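Local coordinates for protein CRISPR-associated endonuclease C2c1 (Alicyclobacillus acidoterrestris, PDB 5U31) that acts as an RNA-guided endonuclease of type V CRISPR immunity, recognising a protospacer adjacent motif and cutting target DNA with its RuvC domain, at residues R80-G91 with A184-R193. The protein carries 3 engineered substitutions. Residues are numbered along the deposited sequence; the frame is centred on the assembly and turned at random.
Sequences RQVENGHRGPAG and ADFGLKPLMR. With SO4 (sulfate ion), chain F.
Glu83 and Arg193 form a salt bridge, Arg193 NH2 donating to Glu83 OE2 (2.8 Å) on its syn side. Arg80 joins from the side: NH1 pairs with the Glu83 carboxylate by charge alone and NH2 stands over one face of the Arg193 guanidinium. The shared carboxylate probably offsets the two positive charges; a sulfate, likely from the crystallisation liquor, is held by Arg193 NH1 with Tyr36 and Trp40.

Asn84 and Gln81 suit their places because an amide NH2 can serve two carbonyls. Asn84 ND2 holds Gly187 O (165° at the hydrogen) and, at 3.3 Å, Pro190 O, both near its amide plane. Gln81, extended beyond CG (chi2 177°), reaches from its helix, and NE2 bridges Phe186 O (2.8 Å) and Ala90 O.

Gly187 has positive phi, closing helix 176-185 in a Schellman motif, and, lacking a side chain, packs its CA over the His86 ring as a CH-pi contact 3.5 Å from the centroid. His86 NE2 donates to Pro89 O (2.6 Å) in the ring plane, and Gly187 and Gly88 N on opposite faces help hold the ring. The Phe186 ring meets Gly91 CA through CE1, while Leu188 CD2 fills in against Arg80 and Gln81.

The ends of REC1 helices 66-83 and 176-185 are thus tied together. Phe186 and Leu191 continue onto helix 93-107, and Met192, present as selenomethionine, packs on Tyr36, Trp40 and Leu44 of helix 17-45.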
ATOM      1  N   ARG A  80      44.337  14.160 -14.899  1.00 31.79           N
ATOM      2  CA  ARG A  80      44.810  13.927 -13.540  1.00 31.48           C
ATOM      3  C   ARG A  80      46.276  13.507 -13.528  1.00 31.84           C
ATOM      4  O   ARG A  80      47.047  13.957 -12.672  1.00 32.72           O
ATOM      5  CB  ARG A  80      43.932  12.876 -12.860  1.00 30.97           C
ATOM      6  CG  ARG A  80      44.406  12.444 -11.482  1.00 34.47           C
ATOM      7  CD  ARG A  80      44.675  13.633 -10.582  1.00 36.56           C
ATOM      8  NE  ARG A  80      43.462  14.362 -10.243  1.00 48.93           N
ATOM      9  CZ  ARG A  80      43.408  15.305  -9.314  1.00 43.64           C
ATOM     10  NH1 ARG A  80      44.497  15.622  -8.632  1.00 30.56           N
ATOM     11  NH2 ARG A  80      42.263  15.922  -9.062  1.00 62.41           N
ATOM     12  N   GLN A  81      46.680  12.643 -14.462  1.00 39.97           N
ATOM     13  CA  GLN A  81      48.091  12.291 -14.572  1.00 32.61           C
ATOM     14  C   GLN A  81      48.945  13.538 -14.748  1.00 41.85           C
ATOM     15  O   GLN A  81      50.023  13.652 -14.154  1.00 55.40           O
ATOM     16  CB  GLN A  81      48.307  11.322 -15.734  1.00 33.02           C
ATOM     17  CG  GLN A  81      47.646   9.966 -15.553  1.00 32.75           C
ATOM     18  CD  GLN A  81      47.830   9.053 -16.754  1.00 33.25           C
ATOM     19  OE1 GLN A  81      47.772   9.492 -17.900  1.00 33.66           O
ATOM     20  NE2 GLN A  81      48.060   7.777 -16.492  1.00 33.29           N
ATOM     21  N   VAL A  82      48.466  14.492 -15.550  1.00 39.08           N
ATOM     22  CA  VAL A  82      49.188  15.745 -15.751  1.00 33.60           C
ATOM     23  C   VAL A  82      49.221  16.555 -14.461  1.00 42.48           C
ATOM     24  O   VAL A  82      50.251  17.140 -14.103  1.00 45.68           O
ATOM     25  CB  VAL A  82      48.550  16.535 -16.909  1.00 33.91           C
ATOM     26  CG1 VAL A  82      49.129  17.935 -17.002  1.00 34.33           C
ATOM     27  CG2 VAL A  82      48.737  15.796 -18.216  1.00 34.36           C
ATOM     28  N   GLU A  83      48.102  16.588 -13.736  1.00 33.68           N
ATOM     29  CA  GLU A  83      48.038  17.354 -12.497  1.00 34.00           C
ATOM     30  C   GLU A  83      48.943  16.752 -11.431  1.00 35.92           C
ATOM     31  O   GLU A  83      49.599  17.483 -10.680  1.00 48.92           O
ATOM     32  CB  GLU A  83      46.596  17.418 -12.001  1.00 39.54           C
ATOM     33  CG  GLU A  83      46.227  18.716 -11.322  1.00 61.00           C
ATOM     34  CD  GLU A  83      44.797  18.715 -10.826  1.00 79.84           C
ATOM     35  OE1 GLU A  83      44.592  18.776  -9.595  1.00 76.84           O
ATOM     36  OE2 GLU A  83      43.875  18.644 -11.666  1.00 89.15           O
ATOM     37  N   ASN A  84      48.995  15.426 -11.351  1.00 32.34           N
ATOM     38  CA  ASN A  84      49.884  14.760 -10.411  1.00 38.11           C
ATOM     39  C   ASN A  84      51.336  14.759 -10.869  1.00 48.52           C
ATOM     40  O   ASN A  84      52.182  14.181 -10.178  1.00 45.76           O
ATOM     41  CB  ASN A  84      49.422  13.321 -10.172  1.00 32.07           C
ATOM     42  CG  ASN A  84      48.019  13.244  -9.615  1.00 31.50           C
ATOM     43  OD1 ASN A  84      47.492  14.223  -9.088  1.00 39.00           O
ATOM     44  ND2 ASN A  84      47.406  12.072  -9.724  1.00 43.15           N
ATOM     45  N   GLY A  85      51.639  15.381 -12.007  1.00 34.26           N
ATOM     46  CA  GLY A  85      53.007  15.451 -12.498  1.00 34.88           C
ATOM     47  C   GLY A  85      53.621  14.093 -12.743  1.00 48.10           C
ATOM     48  O   GLY A  85      54.775  13.854 -12.365  1.00 51.19           O
ATOM     49  N   HIS A  86      52.867  13.190 -13.364  1.00 49.11           N
ATOM     50  CA  HIS A  86      53.304  11.811 -13.520  1.00 42.76           C
ATOM     51  C   HIS A  86      54.385  11.724 -14.588  1.00 50.24           C
ATOM     52  O   HIS A  86      54.180  12.145 -15.730  1.00 67.67           O
ATOM     53  CB  HIS A  86      52.119  10.920 -13.878  1.00 34.08           C
ATOM     54  CG  HIS A  86      52.460   9.464 -13.947  1.00 42.98           C
ATOM     55  ND1 HIS A  86      53.089   8.799 -12.915  1.00 46.39           N
ATOM     56  CD2 HIS A  86      52.265   8.546 -14.922  1.00 37.64           C
ATOM     57  CE1 HIS A  86      53.264   7.534 -13.253  1.00 47.54           C
ATOM     58  NE2 HIS A  86      52.773   7.355 -14.466  1.00 34.68           N
ATOM     59  N   ARG A  87      55.544  11.189 -14.210  1.00 52.51           N
ATOM     60  CA  ARG A  87      56.636  10.970 -15.139  1.00 60.91           C
ATOM     61  C   ARG A  87      56.816   9.504 -15.501  1.00 67.70           C
ATOM     62  O   ARG A  87      57.639   9.194 -16.369  1.00 76.99           O
ATOM     63  CB  ARG A  87      57.945  11.523 -14.556  1.00 67.17           C
ATOM     64  CG  ARG A  87      57.924  13.024 -14.291  1.00 80.95           C
ATOM     65  CD  ARG A  87      59.249  13.486 -13.702  1.00110.93           C
ATOM     66  NE  ARG A  87      59.284  14.923 -13.443  1.00121.11           N
ATOM     67  CZ  ARG A  87      60.323  15.560 -12.910  1.00117.49           C
ATOM     68  NH1 ARG A  87      61.417  14.886 -12.576  1.00108.87           N
ATOM     69  NH2 ARG A  87      60.269  16.869 -12.708  1.00117.30           N
ATOM     70  N   GLY A  88      56.065   8.604 -14.867  1.00 60.15           N
ATOM     71  CA  GLY A  88      56.140   7.191 -15.152  1.00 58.88           C
ATOM     72  C   GLY A  88      55.245   6.792 -16.307  1.00 55.94           C
ATOM     73  O   GLY A  88      54.844   7.624 -17.127  1.00 53.75           O
ATOM     74  N   PRO A  89      54.914   5.502 -16.395  1.00 57.06           N
ATOM     75  CA  PRO A  89      54.097   5.034 -17.521  1.00 53.39           C
ATOM     76  C   PRO A  89      52.693   5.610 -17.457  1.00 46.77           C
ATOM     77  O   PRO A  89      52.076   5.680 -16.393  1.00 61.77           O
ATOM     78  CB  PRO A  89      54.089   3.509 -17.354  1.00 39.26           C
ATOM     79  CG  PRO A  89      54.368   3.281 -15.911  1.00 43.51           C
ATOM     80  CD  PRO A  89      55.255   4.416 -15.462  1.00 52.76           C
ATOM     81  N   ALA A  90      52.192   6.037 -18.610  1.00 41.42           N
ATOM     82  CA  ALA A  90      50.863   6.629 -18.659  1.00 36.94           C
ATOM     83  C   ALA A  90      49.766   5.589 -18.819  1.00 35.00           C
ATOM     84  O   ALA A  90      48.615   5.869 -18.471  1.00 34.42           O
ATOM     85  CB  ALA A  90      50.781   7.651 -19.796  1.00 40.94           C
ATOM     86  N   GLY A  91      50.093   4.406 -19.330  1.00 35.51           N
ATOM     87  CA  GLY A  91      49.107   3.364 -19.524  1.00 36.43           C
ATOM     88  C   GLY A  91      48.260   3.572 -20.762  1.00 35.67           C
ATOM     89  O   GLY A  91      47.895   4.702 -21.094  1.00 35.54           O
ATOM     90  N   ALA A 184      48.529   4.008  -8.454  1.00 32.26           N
ATOM     91  CA  ALA A 184      49.714   4.790  -8.119  1.00 32.16           C
ATOM     92  C   ALA A 184      50.728   4.779  -9.255  1.00 32.97           C
ATOM     93  O   ALA A 184      51.271   5.829  -9.618  1.00 40.70           O
ATOM     94  CB  ALA A 184      50.340   4.263  -6.831  1.00 35.18           C
ATOM     95  N   ASP A 185      50.981   3.607  -9.847  1.00 36.86           N
ATOM     96  CA  ASP A 185      51.970   3.506 -10.917  1.00 34.12           C
ATOM     97  C   ASP A 185      51.552   4.283 -12.155  1.00 33.68           C
ATOM     98  O   ASP A 185      52.411   4.656 -12.961  1.00 42.25           O
ATOM     99  CB  ASP A 185      52.211   2.042 -11.284  1.00 42.91           C
ATOM    100  CG  ASP A 185      52.663   1.210 -10.099  1.00 61.43           C
ATOM    101  OD1 ASP A 185      53.301   1.777  -9.186  1.00 73.13           O
ATOM    102  OD2 ASP A 185      52.382  -0.006 -10.078  1.00 68.18           O
ATOM    103  N   PHE A 186      50.258   4.526 -12.324  1.00 33.86           N
ATOM    104  CA  PHE A 186      49.744   5.281 -13.452  1.00 33.16           C
ATOM    105  C   PHE A 186      49.574   6.763 -13.134  1.00 34.59           C
ATOM    106  O   PHE A 186      48.875   7.470 -13.866  1.00 35.97           O
ATOM    107  CB  PHE A 186      48.416   4.683 -13.916  1.00 32.90           C
ATOM    108  CG  PHE A 186      48.557   3.379 -14.634  1.00 33.37           C
ATOM    109  CD1 PHE A 186      49.650   3.133 -15.451  1.00 45.29           C
ATOM    110  CD2 PHE A 186      47.589   2.398 -14.504  1.00 41.02           C
ATOM    111  CE1 PHE A 186      49.773   1.927 -16.127  1.00 34.59           C
ATOM    112  CE2 PHE A 186      47.706   1.191 -15.175  1.00 43.31           C
ATOM    113  CZ  PHE A 186      48.799   0.956 -15.986  1.00 34.39           C
ATOM    114  N   GLY A 187      50.192   7.243 -12.058  1.00 32.77           N
ATOM    115  CA  GLY A 187      50.085   8.645 -11.705  1.00 32.56           C
ATOM    116  C   GLY A 187      48.728   9.092 -11.223  1.00 31.95           C
ATOM    117  O   GLY A 187      48.467  10.297 -11.185  1.00 39.52           O
ATOM    118  N   LEU A 188      47.849   8.160 -10.864  1.00 31.62           N
ATOM    119  CA  LEU A 188      46.528   8.473 -10.339  1.00 31.06           C
ATOM    120  C   LEU A 188      46.458   8.313  -8.825  1.00 48.98           C
ATOM    121  O   LEU A 188      45.407   7.937  -8.293  1.00 47.68           O
ATOM    122  CB  LEU A 188      45.479   7.591 -11.011  1.00 30.91           C
ATOM    123  CG  LEU A 188      45.463   7.641 -12.537  1.00 31.26           C
ATOM    124  CD1 LEU A 188      44.702   6.452 -13.099  1.00 31.27           C
ATOM    125  CD2 LEU A 188      44.856   8.957 -13.017  1.00 31.16           C
ATOM    126  N   LYS A 189      47.564   8.582  -8.120  1.00 61.33           N
ATOM    127  CA  LYS A 189      47.585   8.367  -6.674  1.00 56.76           C
ATOM    128  C   LYS A 189      46.521   9.191  -5.972  1.00 75.73           C
ATOM    129  O   LYS A 189      45.819   8.644  -5.104  1.00105.56           O
ATOM    130  CB  LYS A 189      48.980   8.652  -6.113  1.00 56.08           C
ATOM    131  CG  LYS A 189      49.079   8.434  -4.615  1.00 54.45           C
ATOM    132  CD  LYS A 189      48.790   6.987  -4.254  1.00 46.13           C
ATOM    133  CE  LYS A 189      49.098   6.719  -2.792  1.00 34.23           C
ATOM    134  NZ  LYS A 189      48.319   7.628  -1.918  1.00 36.95           N
ATOM    135  N   PRO A 190      46.346  10.470  -6.266  1.00 61.07           N
ATOM    136  CA  PRO A 190      45.028  11.066  -6.044  1.00 42.44           C
ATOM    137  C   PRO A 190      44.193  10.868  -7.297  1.00 46.91           C
ATOM    138  O   PRO A 190      44.511  11.428  -8.350  1.00 50.73           O
ATOM    139  CB  PRO A 190      45.335  12.546  -5.769  1.00 30.18           C
ATOM    140  CG  PRO A 190      46.848  12.650  -5.737  1.00 34.05           C
ATOM    141  CD  PRO A 190      47.354  11.502  -6.542  1.00 42.96           C
ATOM    142  N   LEU A 191      43.163  10.029  -7.221  1.00 39.79           N
ATOM    143  CA  LEU A 191      42.247   9.904  -8.348  1.00 29.47           C
ATOM    144  C   LEU A 191      41.284  11.081  -8.380  1.00 29.27           C
ATOM    145  O   LEU A 191      41.170  11.776  -9.395  1.00 39.27           O
ATOM    146  CB  LEU A 191      41.474   8.587  -8.256  1.00 29.25           C
ATOM    147  CG  LEU A 191      40.994   7.860  -9.519  1.00 33.05           C
ATOM    148  CD1 LEU A 191      39.632   7.236  -9.272  1.00 29.01           C
ATOM    149  CD2 LEU A 191      40.962   8.743 -10.756  1.00 29.59           C
HETATM  150  N   MSE A 192      40.604  11.324  -7.266  1.00 33.53           N
HETATM  151  CA  MSE A 192      39.589  12.357  -7.170  1.00 39.91           C
HETATM  152  C   MSE A 192      40.051  13.488  -6.280  1.00 42.30           C
HETATM  153  O   MSE A 192      41.138  13.442  -5.709  1.00 42.25           O
HETATM  154  CB  MSE A 192      38.294  11.777  -6.618  1.00 33.15           C
HETATM  155  CG  MSE A 192      37.777  10.586  -7.379  1.00 45.22           C
HETATM  156 SE   MSE A 192      36.502   9.592  -6.300  1.00 52.71          SE
HETATM  157  CE  MSE A 192      36.037   8.208  -7.581  1.00 67.27           C
ATOM    158  N   ARG A 193      39.205  14.498  -6.140  1.00 28.86           N
ATOM    159  CA  ARG A 193      39.510  15.635  -5.295  1.00 29.03           C
ATOM    160  C   ARG A 193      38.787  15.502  -3.964  1.00 29.48           C
ATOM    161  O   ARG A 193      37.757  14.834  -3.857  1.00 37.15           O
ATOM    162  CB  ARG A 193      39.112  16.940  -5.985  1.00 29.24           C
ATOM    163  CG  ARG A 193      39.409  16.929  -7.473  1.00 29.46           C
ATOM    164  CD  ARG A 193      39.117  18.257  -8.129  1.00 29.77           C
ATOM    165  NE  ARG A 193      40.353  18.985  -8.373  1.00 48.87           N
ATOM    166  CZ  ARG A 193      41.068  18.872  -9.485  1.00 40.41           C
ATOM    167  NH1 ARG A 193      40.657  18.069 -10.455  1.00 30.42           N
ATOM    168  NH2 ARG A 193      42.187  19.565  -9.629  1.00 49.92           N
TER
HETATM  169  S   SO4 F1201      38.070  16.209 -11.650  1.00 55.68           S
HETATM  170  O1  SO4 F1201      36.834  15.801 -12.314  1.00 54.81           O
HETATM  171  O2  SO4 F1201      39.148  16.207 -12.636  1.00 74.88           O
HETATM  172  O3  SO4 F1201      37.898  17.547 -11.090  1.00 51.73           O
HETATM  173  O4  SO4 F1201      38.410  15.278 -10.577  1.00 42.51           O